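Local atomic coordinates of 1,4-dihydroxy-2-naphthoyl-CoA hydrolase (Prochlorococcus marinus, PDB entry 2HX5), a protein that probably hydrolyses 1,4-dihydroxy-2-naphthoyl-CoA to 1,4-dihydroxy-2-naphthoate and coenzyme A, a step in the biosynthesis of phylloquinone (vitamin K1). Residues Cys72-Arg78 with Gln111-Leu117; Leu8-Val14 with Asp84-Leu90; Arg94-Phe100 with Arg130-Pro134. All coordinates share one frame; numbering follows the deposited sequence. Where two conformers were deposited one is given.

Contact 1. Residues Cys72-Arg78 with Gln111-Leu117; sequences CQADFRR and QIAAHAL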
loop_
_atom_site.group_PDB
_atom_site.type_symbol
_atom_site.label_atom_id
_atom_site.label_comp_id
_atom_site.label_asym_id
_atom_site.label_seq_id
_atom_site.Cartn_x
_atom_site.Cartn_y
_atom_site.Cartn_z
ATOM N N CYS A 72 -7.493 1.096 16.735
ATOM C CA CYS A 72 -8.015 2.077 15.813
ATOM C C CYS A 72 -9.318 1.617 15.222
ATOM O O CYS A 72 -9.673 0.419 15.301
ATOM C CB CYS A 72 -7.066 2.391 14.676
ATOM S SG CYS A 72 -6.661 0.951 13.592
ATOM N N GLN A 73 -10.107 2.567 14.748
ATOM C CA GLN A 73 -11.412 2.289 14.195
ATOM C C GLN A 73 -11.817 3.408 13.247
ATOM O O GLN A 73 -11.300 4.511 13.280
ATOM C CB GLN A 73 -12.462 2.136 15.291
ATOM C CG GLN A 73 -12.635 3.334 16.203
ATOM C CD GLN A 73 -13.729 3.085 17.186
ATOM O OE1 GLN A 73 -13.469 2.592 18.319
ATOM N NE2 GLN A 73 -14.963 3.353 16.789
ATOM N N ALA A 74 -12.779 3.085 12.408
ATOM C CA ALA A 74 -13.336 4.051 11.461
ATOM C C ALA A 74 -14.753 3.747 11.132
ATOM O O ALA A 74 -15.154 2.552 11.105
ATOM C CB ALA A 74 -12.551 4.129 10.191
ATOM N N ASP A 75 -15.529 4.800 10.854
ATOM C CA ASP A 75 -16.887 4.667 10.286
ATOM C C ASP A 75 -16.833 5.343 8.900
ATOM O O ASP A 75 -16.298 6.449 8.772
ATOM C CB ASP A 75 -17.919 5.401 11.127
ATOM C CG ASP A 75 -18.212 4.817 12.481
ATOM O OD1 ASP A 75 -17.614 3.879 12.975
ATOM O OD2 ASP A 75 -19.093 5.443 13.146
ATOM N N PHE A 76 -17.422 4.694 7.908
ATOM C CA PHE A 76 -17.451 5.179 6.538
ATOM C C PHE A 76 -18.896 5.524 6.240
ATOM O O PHE A 76 -19.746 4.652 6.232
ATOM C CB PHE A 76 -16.887 4.104 5.606
ATOM C CG PHE A 76 -15.518 3.647 5.944
ATOM C CD1 PHE A 76 -15.331 2.607 6.859
ATOM C CD2 PHE A 76 -14.377 4.204 5.379
ATOM C CE1 PHE A 76 -14.122 2.155 7.206
ATOM C CE2 PHE A 76 -13.126 3.699 5.715
ATOM C CZ PHE A 76 -12.999 2.725 6.660
ATOM N N ARG A 77 -19.160 6.796 5.967
ATOM C CA ARG A 77 -20.526 7.301 5.914
ATOM C C ARG A 77 -20.938 7.621 4.505
ATOM O O ARG A 77 -22.095 7.349 4.125
ATOM C CB ARG A 77 -20.673 8.570 6.779
ATOM C CG ARG A 77 -20.099 8.482 8.224
ATOM C CD ARG A 77 -20.748 7.414 9.128
ATOM N NE ARG A 77 -22.106 7.804 9.509
ATOM C CZ ARG A 77 -23.201 7.066 9.342
ATOM N NH1 ARG A 77 -23.139 5.841 8.813
ATOM N NH2 ARG A 77 -24.376 7.552 9.721
ATOM N N ARG A 78 -20.037 8.206 3.712
ATOM C CA ARG A 78 -20.329 8.546 2.292
ATOM C C ARG A 78 -19.187 8.126 1.413
ATOM O O ARG A 78 -18.051 8.178 1.835
ATOM C CB ARG A 78 -20.528 10.056 2.171
ATOM C CG ARG A 78 -21.723 10.560 2.946
ATOM C CD ARG A 78 -21.799 12.049 3.042
ATOM N NE ARG A 78 -23.176 12.470 2.850
ATOM C CZ ARG A 78 -23.683 12.889 1.691
ATOM N NH1 ARG A 78 -22.921 12.987 0.595
ATOM N NH2 ARG A 78 -24.967 13.235 1.632
ATOM N N GLN A 111 -19.655 17.911 3.920
ATOM C CA GLN A 111 -20.377 16.828 4.553
ATOM C C GLN A 111 -19.370 15.803 5.085
ATOM O O GLN A 111 -18.366 15.592 4.465
ATOM C CB GLN A 111 -21.263 16.177 3.539
ATOM C CG GLN A 111 -22.372 17.153 3.055
ATOM C CD GLN A 111 -23.547 16.432 2.437
ATOM O OE1 GLN A 111 -23.757 16.483 1.213
ATOM N NE2 GLN A 111 -24.333 15.749 3.284
ATOM N N ILE A 112 -19.652 15.199 6.217
ATOM C CA ILE A 112 -18.745 14.206 6.789
ATOM C C ILE A 112 -18.833 12.929 5.976
ATOM O O ILE A 112 -19.924 12.351 5.866
ATOM C CB ILE A 112 -19.047 13.882 8.246
ATOM C CG1 ILE A 112 -18.846 15.132 9.125
ATOM C CG2 ILE A 112 -18.089 12.786 8.790
ATOM C CD1 ILE A 112 -19.229 14.949 10.622
ATOM N N ALA A 113 -17.717 12.498 5.374
ATOM C CA ALA A 113 -17.702 11.271 4.598
ATOM C C ALA A 113 -17.185 10.078 5.420
ATOM O O ALA A 113 -17.550 8.946 5.144
ATOM C CB ALA A 113 -16.825 11.453 3.395
ATOM N N ALA A 114 -16.359 10.323 6.418
ATOM C CA ALA A 114 -15.761 9.278 7.238
ATOM C C ALA A 114 -15.174 9.916 8.490
ATOM O O ALA A 114 -14.832 11.125 8.522
ATOM C CB ALA A 114 -14.665 8.531 6.450
ATOM N N HIS A 115 -14.985 9.109 9.529
ATOM C CA HIS A 115 -14.225 9.550 10.660
ATOM C C HIS A 115 -13.503 8.352 11.262
ATOM O O HIS A 115 -13.905 7.211 11.016
ATOM C CB HIS A 115 -15.074 10.268 11.705
ATOM C CG HIS A 115 -16.228 9.479 12.211
ATOM N ND1 HIS A 115 -16.101 8.534 13.206
ATOM C CD2 HIS A 115 -17.542 9.523 11.897
ATOM C CE1 HIS A 115 -17.306 8.051 13.493
ATOM N NE2 HIS A 115 -18.186 8.621 12.699
ATOM N N ALA A 116 -12.428 8.601 11.996
ATOM C CA ALA A 116 -11.589 7.540 12.511
ATOM C C ALA A 116 -11.005 7.957 13.831
ATOM O O ALA A 116 -10.948 9.134 14.184
ATOM C CB ALA A 116 -10.461 7.227 11.554
ATOM N N LEU A 117 -10.502 6.984 14.576
ATOM C CA LEU A 117 -9.907 7.204 15.888
ATOM C C LEU A 117 -8.699 6.288 15.974
ATOM O O LEU A 117 -8.805 5.097 15.643
ATOM C CB LEU A 117 -10.922 6.852 16.985
ATOM C CG LEU A 117 -10.443 7.058 18.394
ATOM C CD1 LEU A 117 -10.493 8.563 18.771
ATOM C CD2 LEU A 117 -11.384 6.332 19.431
#
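A74 and A116 form the closest-spaced pair of this antiparallel ladder, their CA atoms 4.0 Å apart at a non-hydrogen-bonded position, with CB against CB. On the same face F76 pairs with A114. This face is turned to the helix 29-45 around the two alanines, where A74 packs on L30 and F31 and A116 on C34; methyl groups suit it because they let helix and sheet come close. The larger ring of F76 packs instead on M25 and F27, in the loop before the helix, and its side chain lies about 10 Å from that of D20, the predicted active-site residue. The layering is that of the hotdog fold, an antiparallel sheet wrapped round a long helix. Strand 65-76, to which C72-F76 belong, is outermost within its own chain, but C72 to D75 form an antiparallel ladder with a strand of the second subunit, so the sheet continues across the interface.

The other face carries Q73 and L117, then D75 and H115, all partly exposed. D75 and H115 lie side by side: the aspartate CB sits over the imidazole face, 3.9 Å from the ring centroid, in a CH-pi contact. OD2 of D75 is 3.3 Å from NE2 of H115, but the angle is too poor for a hydrogen bond; OD1 bonds instead to H71 of the second subunit. With CG lodged between its backbone N and carbonyl carbon (chi1 56°), H115 lays its ring alongside D75.

Beyond F76 the side chains of R77, R78 and Q111 are exposed, although A113 stays buried against I80. The carbonyl O of A113, in a classic beta bulge where A113 and A114 face F106, accepts from both R77 N (2.8 Å) and R78 N (3.0 Å). NE2 of Q111 lies over one face of the R78 guanidinium without a hydrogen bond.

Contact 2. Residues Leu8-Val14 with Asp84-Leu90; sequences LLLRRVV and DALAMEL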
loop_
_atom_site.group_PDB
_atom_site.type_symbol
_atom_site.label_atom_id
_atom_site.label_comp_id
_atom_site.label_asym_id
_atom_site.label_seq_id
_atom_site.Cartn_x
_atom_site.Cartn_y
_atom_site.Cartn_z
ATOM N N LEU A 8 -4.171 21.532 12.877
ATOM C CA LEU A 8 -5.303 20.581 13.060
ATOM C C LEU A 8 -6.293 20.520 11.918
ATOM O O LEU A 8 -7.113 19.603 11.872
ATOM C CB LEU A 8 -6.048 20.888 14.363
ATOM C CG LEU A 8 -5.252 20.796 15.665
ATOM C CD1 LEU A 8 -6.127 21.232 16.884
ATOM C CD2 LEU A 8 -4.679 19.430 15.906
ATOM N N LEU A 9 -6.243 21.503 11.027
ATOM C CA LEU A 9 -7.079 21.530 9.831
ATOM C C LEU A 9 -6.184 21.321 8.643
ATOM O O LEU A 9 -5.358 22.192 8.311
ATOM C CB LEU A 9 -7.853 22.849 9.670
ATOM C CG LEU A 9 -8.798 23.219 10.793
ATOM C CD1 LEU A 9 -9.546 24.565 10.488
ATOM C CD2 LEU A 9 -9.806 22.104 11.003
ATOM N N LEU A 10 -6.314 20.176 8.002
ATOM C CA LEU A 10 -5.403 19.794 6.968
ATOM C C LEU A 10 -6.227 19.423 5.741
ATOM O O LEU A 10 -7.463 19.395 5.784
ATOM C CB LEU A 10 -4.500 18.641 7.459
ATOM C CG LEU A 10 -3.667 18.978 8.725
ATOM C CD1 LEU A 10 -3.016 17.743 9.333
ATOM C CD2 LEU A 10 -2.609 20.077 8.420
ATOM N N ARG A 11 -5.563 19.216 4.614
ATOM C CA ARG A 11 -6.231 18.950 3.367
ATOM C C ARG A 11 -5.501 17.872 2.593
ATOM O O ARG A 11 -4.274 17.778 2.643
ATOM C CB ARG A 11 -6.269 20.205 2.501
ATOM C CG ARG A 11 -6.821 19.990 1.081
ATOM C CD ARG A 11 -6.883 21.349 0.344
ATOM N NE ARG A 11 -7.410 21.257 -1.024
ATOM C CZ ARG A 11 -6.737 20.792 -2.080
ATOM N NH1 ARG A 11 -5.480 20.349 -1.963
ATOM N NH2 ARG A 11 -7.329 20.778 -3.276
ATOM N N ARG A 12 -6.264 17.043 1.908
ATOM C CA ARG A 12 -5.659 16.174 0.904
ATOM C C ARG A 12 -6.632 15.830 -0.206
ATOM O O ARG A 12 -7.854 15.913 -0.092
ATOM C CB ARG A 12 -5.085 14.902 1.509
ATOM C CG ARG A 12 -6.113 13.858 1.907
ATOM C CD ARG A 12 -5.427 12.610 2.500
ATOM N NE ARG A 12 -4.561 11.889 1.579
ATOM C CZ ARG A 12 -3.283 11.481 1.819
ATOM N NH1 ARG A 12 -2.596 11.739 2.920
ATOM N NH2 ARG A 12 -2.699 10.759 0.897
ATOM N N VAL A 13 -6.031 15.410 -1.302
ATOM C CA VAL A 13 -6.767 15.046 -2.498
ATOM C C VAL A 13 -6.610 13.529 -2.692
ATOM O O VAL A 13 -5.493 12.963 -2.615
ATOM C CB VAL A 13 -6.262 15.784 -3.778
ATOM C CG1 VAL A 13 -7.128 15.441 -4.972
ATOM C CG2 VAL A 13 -6.186 17.319 -3.484
ATOM N N VAL A 14 -7.754 12.880 -2.902
ATOM C CA VAL A 14 -7.841 11.447 -3.137
ATOM C C VAL A 14 -7.196 11.140 -4.525
ATOM O O VAL A 14 -7.517 11.778 -5.507
ATOM C CB VAL A 14 -9.312 10.938 -3.106
ATOM C CG1 VAL A 14 -9.363 9.443 -3.323
ATOM C CG2 VAL A 14 -10.009 11.362 -1.774
ATOM N N ASP A 84 -11.428 13.799 -5.148
ATOM C CA ASP A 84 -12.088 14.510 -4.035
ATOM C C ASP A 84 -11.060 15.276 -3.217
ATOM O O ASP A 84 -9.997 14.743 -2.909
ATOM C CB ASP A 84 -12.857 13.591 -3.112
ATOM C CG ASP A 84 -14.218 13.141 -3.651
ATOM O OD1 ASP A 84 -14.745 13.696 -4.644
ATOM O OD2 ASP A 84 -14.782 12.202 -3.053
ATOM N N ALA A 85 -11.381 16.548 -2.899
ATOM C CA ALA A 85 -10.622 17.351 -1.985
ATOM C C ALA A 85 -11.236 17.091 -0.617
ATOM O O ALA A 85 -12.425 17.398 -0.398
ATOM C CB ALA A 85 -10.763 18.848 -2.352
ATOM N N LEU A 86 -10.457 16.542 0.297
ATOM C CA LEU A 86 -10.948 16.255 1.625
ATOM C C LEU A 86 -10.369 17.226 2.651
ATOM O O LEU A 86 -9.135 17.451 2.705
ATOM C CB LEU A 86 -10.575 14.829 2.059
ATOM C CG LEU A 86 -11.054 13.705 1.154
ATOM C CD1 LEU A 86 -10.529 12.384 1.763
ATOM C CD2 LEU A 86 -12.552 13.686 0.964
ATOM N N ALA A 87 -11.244 17.774 3.479
ATOM C CA ALA A 87 -10.881 18.650 4.585
ATOM C C ALA A 87 -10.773 17.727 5.795
ATOM O O ALA A 87 -11.729 16.990 6.071
ATOM C CB ALA A 87 -11.961 19.710 4.738
HETATM N N MSE A 88 -9.627 17.673 6.437
HETATM C CA MSE A 88 -9.376 16.794 7.566
HETATM C C MSE A 88 -9.263 17.608 8.836
HETATM O O MSE A 88 -8.523 18.563 8.891
HETATM C CB MSE A 88 -8.092 16.039 7.358
HETATM C CG MSE A 88 -8.156 15.091 6.120
HETATM SE SE MSE A 88 -6.556 14.060 5.881
HETATM C CE MSE A 88 -5.363 15.520 5.263
ATOM N N GLU A 89 -10.049 17.277 9.842
ATOM C CA GLU A 89 -9.939 17.948 11.117
ATOM C C GLU A 89 -9.498 16.957 12.170
ATOM O O GLU A 89 -10.106 15.892 12.335
ATOM C CB GLU A 89 -11.272 18.535 11.531
ATOM C CG GLU A 89 -11.182 19.160 12.922
ATOM C CD GLU A 89 -12.234 20.236 13.212
ATOM O OE1 GLU A 89 -13.162 20.439 12.368
ATOM O OE2 GLU A 89 -12.082 20.868 14.299
ATOM N N LEU A 90 -8.439 17.279 12.891
ATOM C CA LEU A 90 -7.867 16.405 13.896
ATOM C C LEU A 90 -8.234 16.947 15.281
ATOM O O LEU A 90 -8.158 18.169 15.552
ATOM C CB LEU A 90 -6.323 16.381 13.798
ATOM C CG LEU A 90 -5.689 15.453 12.780
ATOM C CD1 LEU A 90 -6.193 15.793 11.375
ATOM C CD2 LEU A 90 -4.199 15.524 12.888
#
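L8-V14 and D84-L90 run antiparallel, their strand axes 4.6 Å apart and at 150°, joined by six backbone hydrogen bonds from L8 with L90 to V14 with D84; the shortest, L86 N to R12 O, is 2.7 Å. The selenomethionine M88 fills the middle of the buried face. Its chain bends at the last torsion (chi3 -72°), which lays CE against the backbone of R11, 3.6 Å from its carbonyl carbon, and 3.9 Å from CB of L10. A long, flexible, apolar chain suits this place, since it can reach across to the neighbouring strand while SE meets the aliphatic part of R12, 3.8 Å from CD. The guanidinium of R12 continues to helix 29-45, forming a salt bridge with E36 and a cation-pi contact with W33. This is the edge of the hotdog sheet, with strand 9-13 outermost in the chain and the helix packed on the face of R12, L86 and L90. Farther along, V14 puts CG2 3.7 Å from CD1 of L86, and both residues touch W33. On the exposed face L9 lies alongside E89, its CD2 3.8 Å from CG, so that the leucine rests on the glutamate's methylene carbons. D84 directs its carboxylate elsewhere, into a salt bridge with R57 of the third subunit.

Contact 3. Residues Arg94-Phe100 with Arg130-Pro134; sequences RLNPNSF and RCALP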
loop_
_atom_site.group_PDB
_atom_site.type_symbol
_atom_site.label_atom_id
_atom_site.label_comp_id
_atom_site.label_asym_id
_atom_site.label_seq_id
_atom_site.Cartn_x
_atom_site.Cartn_y
_atom_site.Cartn_z
ATOM N N ARG A 94 -5.238 13.757 25.223
ATOM C CA ARG A 94 -4.404 13.044 26.181
ATOM C C ARG A 94 -5.352 12.167 26.964
ATOM O O ARG A 94 -6.418 12.625 27.399
ATOM C CB ARG A 94 -3.668 14.003 27.095
ATOM C CG ARG A 94 -2.636 13.370 27.988
ATOM C CD ARG A 94 -2.060 14.396 28.991
ATOM N NE ARG A 94 -1.050 15.294 28.404
ATOM C CZ ARG A 94 -1.238 16.580 28.083
ATOM N NH1 ARG A 94 -2.416 17.174 28.281
ATOM N NH2 ARG A 94 -0.226 17.294 27.565
ATOM N N LEU A 95 -4.993 10.908 27.125
ATOM C CA LEU A 95 -5.787 9.977 27.894
ATOM C C LEU A 95 -5.227 9.818 29.300
ATOM O O LEU A 95 -5.958 9.797 30.265
ATOM C CB LEU A 95 -5.880 8.617 27.210
ATOM C CG LEU A 95 -6.608 8.569 25.857
ATOM C CD1 LEU A 95 -6.476 7.207 25.214
ATOM C CD2 LEU A 95 -8.129 8.906 26.061
ATOM N N ASN A 96 -3.919 9.767 29.389
ATOM C CA ASN A 96 -3.215 9.694 30.662
ATOM C C ASN A 96 -1.748 10.078 30.383
ATOM O O ASN A 96 -1.413 10.464 29.254
ATOM C CB ASN A 96 -3.405 8.294 31.245
ATOM C CG ASN A 96 -2.842 7.183 30.377
ATOM O OD1 ASN A 96 -1.692 7.220 29.947
ATOM N ND2 ASN A 96 -3.647 6.162 30.151
ATOM N N PRO A 97 -0.867 10.046 31.402
ATOM C CA PRO A 97 0.530 10.425 31.124
ATOM C C PRO A 97 1.280 9.569 30.107
ATOM O O PRO A 97 2.369 9.977 29.647
ATOM C CB PRO A 97 1.183 10.326 32.529
ATOM C CG PRO A 97 0.042 10.623 33.435
ATOM C CD PRO A 97 -1.068 9.829 32.854
ATOM N N ASN A 98 0.724 8.409 29.793
ATOM C CA ASN A 98 1.365 7.444 28.894
ATOM C C ASN A 98 0.637 7.174 27.582
ATOM O O ASN A 98 1.034 6.291 26.829
ATOM C CB ASN A 98 1.440 6.088 29.587
ATOM C CG ASN A 98 2.162 6.136 30.933
ATOM O OD1 ASN A 98 2.930 7.059 31.238
ATOM N ND2 ASN A 98 1.912 5.120 31.742
ATOM N N SER A 99 -0.433 7.902 27.280
ATOM C CA SER A 99 -1.267 7.524 26.147
ATOM C C SER A 99 -2.077 8.705 25.646
ATOM O O SER A 99 -2.489 9.593 26.417
ATOM C CB SER A 99 -2.205 6.410 26.600
ATOM O OG SER A 99 -3.131 5.980 25.626
ATOM N N PHE A 100 -2.405 8.654 24.362
ATOM C CA PHE A 100 -3.246 9.648 23.733
ATOM C C PHE A 100 -4.012 9.005 22.565
ATOM O O PHE A 100 -3.634 7.918 22.068
ATOM C CB PHE A 100 -2.445 10.880 23.273
ATOM C CG PHE A 100 -1.554 10.648 22.092
ATOM C CD1 PHE A 100 -0.296 10.094 22.252
ATOM C CD2 PHE A 100 -1.979 10.977 20.812
ATOM C CE1 PHE A 100 0.529 9.847 21.180
ATOM C CE2 PHE A 100 -1.156 10.734 19.721
ATOM C CZ PHE A 100 0.110 10.167 19.930
ATOM N N ARG A 130 5.731 0.523 29.490
ATOM C CA ARG A 130 5.032 1.768 29.394
ATOM C C ARG A 130 5.864 2.879 29.968
ATOM O O ARG A 130 6.499 2.700 31.004
ATOM C CB ARG A 130 3.697 1.682 30.152
ATOM C CG ARG A 130 2.708 0.813 29.491
ATOM C CD ARG A 130 1.518 0.423 30.410
ATOM N NE ARG A 130 0.530 -0.371 29.663
ATOM C CZ ARG A 130 0.675 -1.666 29.366
ATOM N NH1 ARG A 130 1.780 -2.335 29.714
ATOM N NH2 ARG A 130 -0.259 -2.304 28.672
ATOM N N CYS A 131 5.812 4.041 29.351
ATOM C CA CYS A 131 6.580 5.178 29.844
ATOM C C CYS A 131 5.846 6.479 29.591
ATOM O O CYS A 131 4.793 6.483 28.946
ATOM C CB CYS A 131 7.960 5.208 29.203
ATOM S SG CYS A 131 7.978 5.555 27.438
ATOM N N ALA A 132 6.404 7.589 30.049
ATOM C CA ALA A 132 5.753 8.874 29.787
ATOM C C ALA A 132 5.816 9.285 28.326
ATOM O O ALA A 132 6.752 8.947 27.595
ATOM C CB ALA A 132 6.377 9.951 30.648
ATOM N N LEU A 133 4.790 10.014 27.878
ATOM C CA LEU A 133 4.796 10.595 26.534
ATOM C C LEU A 133 6.054 11.466 26.320
ATOM O O LEU A 133 6.496 12.160 27.247
ATOM C CB LEU A 133 3.528 11.437 26.316
ATOM C CG LEU A 133 2.226 10.648 26.238
ATOM C CD1 LEU A 133 1.060 11.618 26.382
ATOM C CD2 LEU A 133 2.167 9.829 24.959
ATOM N N PRO A 134 6.634 11.439 25.106
ATOM C CA PRO A 134 7.741 12.351 24.822
ATOM C C PRO A 134 7.318 13.795 24.993
ATOM O O PRO A 134 6.198 14.159 24.717
ATOM C CB PRO A 134 8.050 12.103 23.348
ATOM C CG PRO A 134 7.508 10.807 23.033
ATOM C CD PRO A 134 6.300 10.652 23.913
#
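L133 reaches into the hairpin end with both its methyl groups, CD2 coming up to the edge of the F100 ring, 3.7 Å from CD1, and CD1 lying 4.0 Å from the carbonyl O of N96. Its CG stands opposite the carbonyl carbon and beside the backbone N (chi1 -69°), which sets the fork against the turn, with CG 3.5 Å from P97 O. That same oxygen accepts the backbone N of L133 at 3.0 Å, a nearly straight bond (166°), so P97 O is met by both the amide and the side chain of L133. The turn is a type I beta turn from N96 to S99 linking strands 85-96 and 99-108, and P97 suits its second position because the ring fixes phi near -60°. N96 adds an Asx turn: OD1 accepts N98 N at 2.7 Å. The F100 ring also stacks with H120 and touches L141 of helix 135-143, on which L133 packs as well. An alanine at L133 is likely to leave a gap between F100, the turn and L141. Beside the turn, the loop is tied to strand 111-124 by backbone hydrogen bonding between C131 and A122.

Overall arrangement
All three contacts belong to one antiparallel sheet, whose order is 9-13, 85-96, 99-108, 111-124, 65-76. Contact 2 joins the first two strands and contact 1 the last two, so they lie at opposite edges of the sheet as it stands in one chain, with centres 13 Å apart and helix 29-45 packing against both. Contact 3 lies at the far end, about 25 Å from the centre of contact 1 and 27 Å from that of contact 2, where the turn between strands 85-96 and 99-108 meets the loop leading to helix 135-143. Along the chain contact 2 closes before contact 3 opens, while contact 1 interleaves with both. The edges also serve assembly: contact 1 meets the second subunit and contact 2 the third, whereas contact 3 stays within its chain.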